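Local coordinates for protein titin (Homo sapiens, PDB 2J8H) that is a giant elastic muscle protein, here represented by a rigid tandem of two immunoglobulin domains from its A-band region, at residues 9-14 and 90-95; 22-27 and 62-67. All blocks are in the same frame, centred on the assembly; numbering follows the deposited sequence.

Contact 1 of 2, residues 9-14 and 90-95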
loop_
_atom_site.group_PDB
_atom_site.type_symbol
_atom_site.label_atom_id
_atom_site.label_comp_id
_atom_site.label_asym_id
_atom_site.label_seq_id
_atom_site.Cartn_x
_atom_site.Cartn_y
_atom_site.Cartn_z
ATOM N N GLU A 9 -30.401 7.594 -3.342
ATOM C CA GLU A 9 -29.444 7.111 -2.348
ATOM C C GLU A 9 -28.534 8.287 -2.008
ATOM O O GLU A 9 -27.833 8.794 -2.858
ATOM C CB GLU A 9 -28.683 5.911 -2.892
ATOM C CG GLU A 9 -29.636 4.795 -3.331
ATOM C CD GLU A 9 -28.919 3.548 -3.805
ATOM O OE1 GLU A 9 -27.684 3.600 -3.915
ATOM O OE2 GLU A 9 -29.582 2.521 -4.068
ATOM N N GLU A 10 -28.628 8.756 -0.771
ATOM C CA GLU A 10 -27.900 9.939 -0.307
ATOM C C GLU A 10 -26.457 9.576 0.007
ATOM O O GLU A 10 -26.144 8.409 0.242
ATOM C CB GLU A 10 -28.544 10.492 0.977
ATOM C CG GLU A 10 -29.992 10.940 0.841
ATOM C CD GLU A 10 -30.624 11.263 2.195
ATOM O OE1 GLU A 10 -29.890 11.610 3.154
ATOM O OE2 GLU A 10 -31.867 11.127 2.322
ATOM N N LEU A 11 -25.581 10.582 0.004
ATOM C CA LEU A 11 -24.187 10.407 0.404
ATOM C C LEU A 11 -24.079 9.902 1.826
ATOM O O LEU A 11 -24.841 10.310 2.692
ATOM C CB LEU A 11 -23.430 11.736 0.352
ATOM C CG LEU A 11 -22.862 12.302 -0.926
ATOM C CD1 LEU A 11 -21.865 13.452 -0.555
ATOM C CD2 LEU A 11 -22.181 11.231 -1.795
ATOM N N ARG A 12 -23.125 9.008 2.063
ATOM C CA ARG A 12 -22.887 8.475 3.408
ATOM C C ARG A 12 -21.664 9.132 4.027
ATOM O O ARG A 12 -20.667 9.297 3.349
ATOM C CB ARG A 12 -22.625 6.964 3.332
ATOM C CG ARG A 12 -23.873 6.126 3.236
ATOM C CD ARG A 12 -23.565 4.621 3.322
ATOM N NE ARG A 12 -24.476 3.871 2.445
ATOM C CZ ARG A 12 -25.606 3.273 2.820
ATOM N NH1 ARG A 12 -26.002 3.275 4.095
ATOM N NH2 ARG A 12 -26.343 2.650 1.898
ATOM N N ASN A 13 -21.737 9.471 5.314
ATOM C CA ASN A 13 -20.547 9.836 6.079
ATOM C C ASN A 13 -19.552 8.679 6.020
ATOM O O ASN A 13 -19.948 7.499 6.105
ATOM C CB ASN A 13 -20.898 10.137 7.540
ATOM C CG ASN A 13 -21.592 11.475 7.725
ATOM O OD1 ASN A 13 -21.608 12.321 6.825
ATOM N ND2 ASN A 13 -22.141 11.686 8.918
ATOM N N LEU A 14 -18.270 9.004 5.885
ATOM C CA LEU A 14 -17.213 8.000 5.706
ATOM C C LEU A 14 -16.152 8.142 6.781
ATOM O O LEU A 14 -15.840 9.254 7.191
ATOM C CB LEU A 14 -16.476 8.197 4.380
ATOM C CG LEU A 14 -17.153 8.033 3.019
ATOM C CD1 LEU A 14 -16.135 8.364 1.924
ATOM C CD2 LEU A 14 -17.683 6.600 2.882
ATOM N N GLY A 90 -26.526 17.245 -1.279
ATOM C CA GLY A 90 -26.399 16.360 -0.144
ATOM C C GLY A 90 -25.001 16.564 0.363
ATOM O O GLY A 90 -24.141 17.090 -0.340
ATOM N N THR A 91 -24.789 16.156 1.600
ATOM C CA THR A 91 -23.529 16.404 2.267
ATOM C C THR A 91 -23.106 15.145 3.055
ATOM O O THR A 91 -23.952 14.404 3.579
ATOM C CB THR A 91 -23.671 17.644 3.187
ATOM O OG1 THR A 91 -22.435 17.872 3.885
ATOM C CG2 THR A 91 -24.741 17.423 4.192
ATOM N N ALA A 92 -21.797 14.914 3.114
ATOM C CA ALA A 92 -21.208 13.845 3.925
ATOM C C ALA A 92 -19.898 14.365 4.496
ATOM O O ALA A 92 -19.220 15.181 3.865
ATOM C CB ALA A 92 -20.937 12.604 3.067
ATOM N N SER A 93 -19.530 13.881 5.669
ATOM C CA SER A 93 -18.217 14.158 6.213
ATOM C C SER A 93 -17.313 12.957 5.959
ATOM O O SER A 93 -17.743 11.800 6.042
ATOM C CB SER A 93 -18.338 14.396 7.694
ATOM O OG SER A 93 -18.690 13.175 8.310
ATOM N N LEU A 94 -16.062 13.245 5.643
ATOM C CA LEU A 94 -15.015 12.263 5.626
ATOM C C LEU A 94 -14.144 12.474 6.877
ATOM O O LEU A 94 -13.653 13.569 7.117
ATOM C CB LEU A 94 -14.184 12.453 4.373
ATOM C CG LEU A 94 -12.955 11.554 4.221
ATOM C CD1 LEU A 94 -13.270 10.058 4.439
ATOM C CD2 LEU A 94 -12.341 11.802 2.858
ATOM N N GLU A 95 -13.991 11.444 7.695
ATOM C CA GLU A 95 -13.043 11.484 8.768
ATOM C C GLU A 95 -11.967 10.490 8.391
ATOM O O GLU A 95 -12.253 9.442 7.826
ATOM C CB GLU A 95 -13.718 11.147 10.095
ATOM C CG GLU A 95 -14.376 12.389 10.716
ATOM C CD GLU A 95 -15.731 12.123 11.354
ATOM O OE1 GLU A 95 -15.790 11.323 12.331
ATOM O OE2 GLU A 95 -16.729 12.759 10.897
HETATM O O HOH W 1 -17.374 10.725 8.914
#

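Contact 2 of 2, residues 22-27 and 62-67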
loop_
_atom_site.group_PDB
_atom_site.type_symbol
_atom_site.label_atom_id
_atom_site.label_comp_id
_atom_site.label_asym_id
_atom_site.label_seq_id
_atom_site.Cartn_x
_atom_site.Cartn_y
_atom_site.Cartn_z
ATOM N N ALA A 22 -10.986 7.212 -0.593
ATOM C CA ALA A 22 -12.321 7.391 -0.089
ATOM C C ALA A 22 -13.212 7.530 -1.319
ATOM O O ALA A 22 -12.877 8.270 -2.244
ATOM C CB ALA A 22 -12.397 8.629 0.776
ATOM N N THR A 23 -14.326 6.797 -1.336
ATOM C CA THR A 23 -15.282 6.865 -2.435
ATOM C C THR A 23 -16.614 7.257 -1.880
ATOM O O THR A 23 -17.159 6.574 -1.025
ATOM C CB THR A 23 -15.400 5.518 -3.144
ATOM O OG1 THR A 23 -14.097 5.135 -3.586
ATOM C CG2 THR A 23 -16.357 5.618 -4.347
ATOM N N LEU A 24 -17.131 8.365 -2.381
ATOM C CA LEU A 24 -18.421 8.883 -1.976
ATOM C C LEU A 24 -19.346 8.566 -3.130
ATOM O O LEU A 24 -19.009 8.874 -4.275
ATOM C CB LEU A 24 -18.334 10.387 -1.807
ATOM C CG LEU A 24 -17.559 10.938 -0.612
ATOM C CD1 LEU A 24 -16.093 10.641 -0.622
ATOM C CD2 LEU A 24 -17.707 12.409 -0.641
ATOM N N VAL A 25 -20.481 7.939 -2.839
ATOM C CA VAL A 25 -21.357 7.404 -3.860
ATOM C C VAL A 25 -22.753 7.886 -3.550
ATOM O O VAL A 25 -23.145 7.956 -2.375
ATOM C CB VAL A 25 -21.417 5.844 -3.844
ATOM C CG1 VAL A 25 -22.099 5.344 -5.129
ATOM C CG2 VAL A 25 -20.035 5.204 -3.681
ATOM N N CYS A 26 -23.529 8.174 -4.586
ATOM C CA CYS A 26 -24.940 8.505 -4.393
ATOM C C CYS A 26 -25.680 8.087 -5.647
ATOM O O CYS A 26 -25.036 7.737 -6.652
ATOM C CB CYS A 26 -25.106 9.989 -4.090
ATOM S SG CYS A 26 -24.628 11.079 -5.387
ATOM N N LYS A 27 -27.015 8.079 -5.573
ATOM C CA LYS A 27 -27.853 7.764 -6.709
ATOM C C LYS A 27 -28.893 8.877 -6.859
ATOM O O LYS A 27 -29.639 9.181 -5.929
ATOM C CB LYS A 27 -28.534 6.407 -6.562
ATOM C CG LYS A 27 -29.307 5.956 -7.781
ATOM C CD LYS A 27 -29.997 4.654 -7.469
ATOM C CE LYS A 27 -30.709 4.076 -8.652
ATOM N NZ LYS A 27 -31.135 2.705 -8.304
ATOM N N HIS A 62 -23.487 8.202 -9.125
ATOM C CA HIS A 62 -22.401 9.175 -9.175
ATOM C C HIS A 62 -21.454 8.888 -8.047
ATOM O O HIS A 62 -21.895 8.624 -6.914
ATOM C CB HIS A 62 -22.950 10.575 -8.980
ATOM C CG HIS A 62 -23.767 11.039 -10.134
ATOM N ND1 HIS A 62 -23.210 11.660 -11.228
ATOM C CD2 HIS A 62 -25.084 10.889 -10.409
ATOM C CE1 HIS A 62 -24.159 11.910 -12.110
ATOM N NE2 HIS A 62 -25.303 11.447 -11.639
ATOM N N GLN A 63 -20.154 8.914 -8.333
ATOM C CA GLN A 63 -19.201 8.741 -7.263
ATOM C C GLN A 63 -17.970 9.606 -7.457
ATOM O O GLN A 63 -17.582 9.951 -8.575
ATOM C CB GLN A 63 -18.888 7.251 -7.006
ATOM C CG GLN A 63 -17.926 6.611 -7.926
ATOM C CD GLN A 63 -17.733 5.120 -7.726
ATOM O OE1 GLN A 63 -18.363 4.493 -6.882
ATOM N NE2 GLN A 63 -16.903 4.527 -8.574
ATOM N N LEU A 64 -17.408 10.001 -6.325
ATOM C CA LEU A 64 -16.184 10.745 -6.286
ATOM C C LEU A 64 -15.180 9.872 -5.570
ATOM O O LEU A 64 -15.448 9.391 -4.467
ATOM C CB LEU A 64 -16.399 12.029 -5.504
ATOM C CG LEU A 64 -15.133 12.845 -5.151
ATOM C CD1 LEU A 64 -14.526 13.464 -6.387
ATOM C CD2 LEU A 64 -15.513 13.925 -4.106
ATOM N N ILE A 65 -14.027 9.665 -6.184
ATOM C CA ILE A 65 -12.941 8.962 -5.556
ATOM C C ILE A 65 -11.855 9.962 -5.184
ATOM O O ILE A 65 -11.324 10.661 -6.044
ATOM C CB ILE A 65 -12.332 7.877 -6.479
ATOM C CG1 ILE A 65 -13.443 6.983 -7.062
ATOM C CG2 ILE A 65 -11.284 7.022 -5.704
ATOM C CD1 ILE A 65 -12.989 6.072 -8.218
ATOM N N ILE A 66 -11.531 10.008 -3.886
ATOM C CA ILE A 66 -10.453 10.837 -3.355
ATOM C C ILE A 66 -9.337 9.897 -3.020
ATOM O O ILE A 66 -9.489 9.068 -2.141
ATOM C CB ILE A 66 -10.872 11.576 -2.071
ATOM C CG1 ILE A 66 -12.191 12.313 -2.303
ATOM C CG2 ILE A 66 -9.784 12.528 -1.602
ATOM C CD1 ILE A 66 -12.820 12.856 -1.042
ATOM N N ALA A 67 -8.212 10.050 -3.708
ATOM C CA ALA A 67 -7.120 9.127 -3.568
ATOM C C ALA A 67 -6.325 9.407 -2.327
ATOM O O ALA A 67 -6.123 10.574 -1.939
ATOM C CB ALA A 67 -6.202 9.195 -4.784
#

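Contact 1 of 2, residues 9-14 and 90-95
Leu14 pairs in parallel with Leu94, which is the strand arrangement by which an I-set immunoglobulin domain adds its A' strand (14-17) beside the G strand (86-102). Two backbone bonds define the pairing: Leu14 N gives its hydrogen to Ser93 O at 2.8 Å, and Glu95 N reaches Leu14 O at 2.9 Å. One residue earlier, where segment 9-14 is not yet a strand, a side chain does the bridging. Asn13 OD1 accepts from Ser93 N at 2.8 Å; the bond is nearly straight (N-H...OD1 167°), yet the donor stands 44° out of the amide's carbonyl plane. With CG beside the backbone N (chi1 -74°), OD1 is brought over Ala92 CA and Ser93 N. Apolar packing lines the inner side: Leu14 CB meets Leu94 CD1 at 3.7 Å, and Leu11 CB lies 3.8 Å from Ala92 CB. Farther out, Leu11 also touches Cys26 and Val79, and backbone bonds from Ala92 to Tyr77 and from Gly90 to Val79 hold the G strand against strand 76-83. Near the open surface one water is hydrogen-bonded to both Leu14 O and Ser93 OG, 2.8 Å from the latter.

Contact 2 of 2, residues 22-27 and 62-67
Thr23 places CG2 anti to its backbone N and OG1 beside that N (chi1 -57°), while Gln63 has CG between its backbone N and carbonyl carbon (chi1 80°) and runs extended beyond it. These rotations bring Thr23 CG2 to 3.4 Å from Gln63 OE1, the two side chains crossing at a slant. On the same face Val25 lies alongside Gln63, with Val25 CG2 3.7 Å from Gln63 OE1, and Thr23 OG1 sits 4.0 Å from Ile65 CG1. The amide is held beyond the pair: NE2 bonds Gln55, and OE1 accepts from Ile186 N of the second subunit, whose Phe184 packs on Thr23. Trimming Thr23 to an alanine, which removes both OG1 and CG2, is likely to open a gap beside the Gln63 amide and Ile65 and to leave Phe184 of the second subunit with less to pack against. The opposite face, carrying Ala22, Leu24, Cys26, His62, Leu64 and Ile66, is buried and mostly apolar. Leu24 CD1 meets Ile66 CD1 at 4.0 Å, Cys26 SG is the same distance from His62 CB, and Trp38 covers Leu24, His62 and Leu64. Six backbone bonds join the strands, two at each of the pairs Ala22-Ile66, Leu24-Leu64 and Cys26-His62; Ile66 N to Ala22 O measures 2.7 Å. The non-hydrogen-bonded pairs add CA-H...O contacts, such as Thr23 CA to Leu64 O at 3.2 Å. With axes 4.6 Å apart and directions 171° apart, this is the antiparallel B-E strand pairing characteristic of an immunoglobulin beta sandwich.

Overall arrangement
Contacts 1 and 2 lie in the same immunoglobulin domain, their centres about 9 Å apart, and they represent its two facing sheets: 14-17 and 90-95 belong to one, 22-27 and 62-67 to the other. In sequence, both strands of contact 2 fall between the two segments of contact 1. Segment 9-14 spans the sandwich. At its start Glu9 O lies 2.9 Å from Lys27 N, a probable hydrogen bond to the sheet of contact 2, whereas its end joins strand 86-102. Between the sheets Leu14 CD1 packs 3.4 Å from Leu24 CD1, and Leu11 CD2 comes to 3.5 Å from Val25 O. Strand 86-102 then continues toward the second domain.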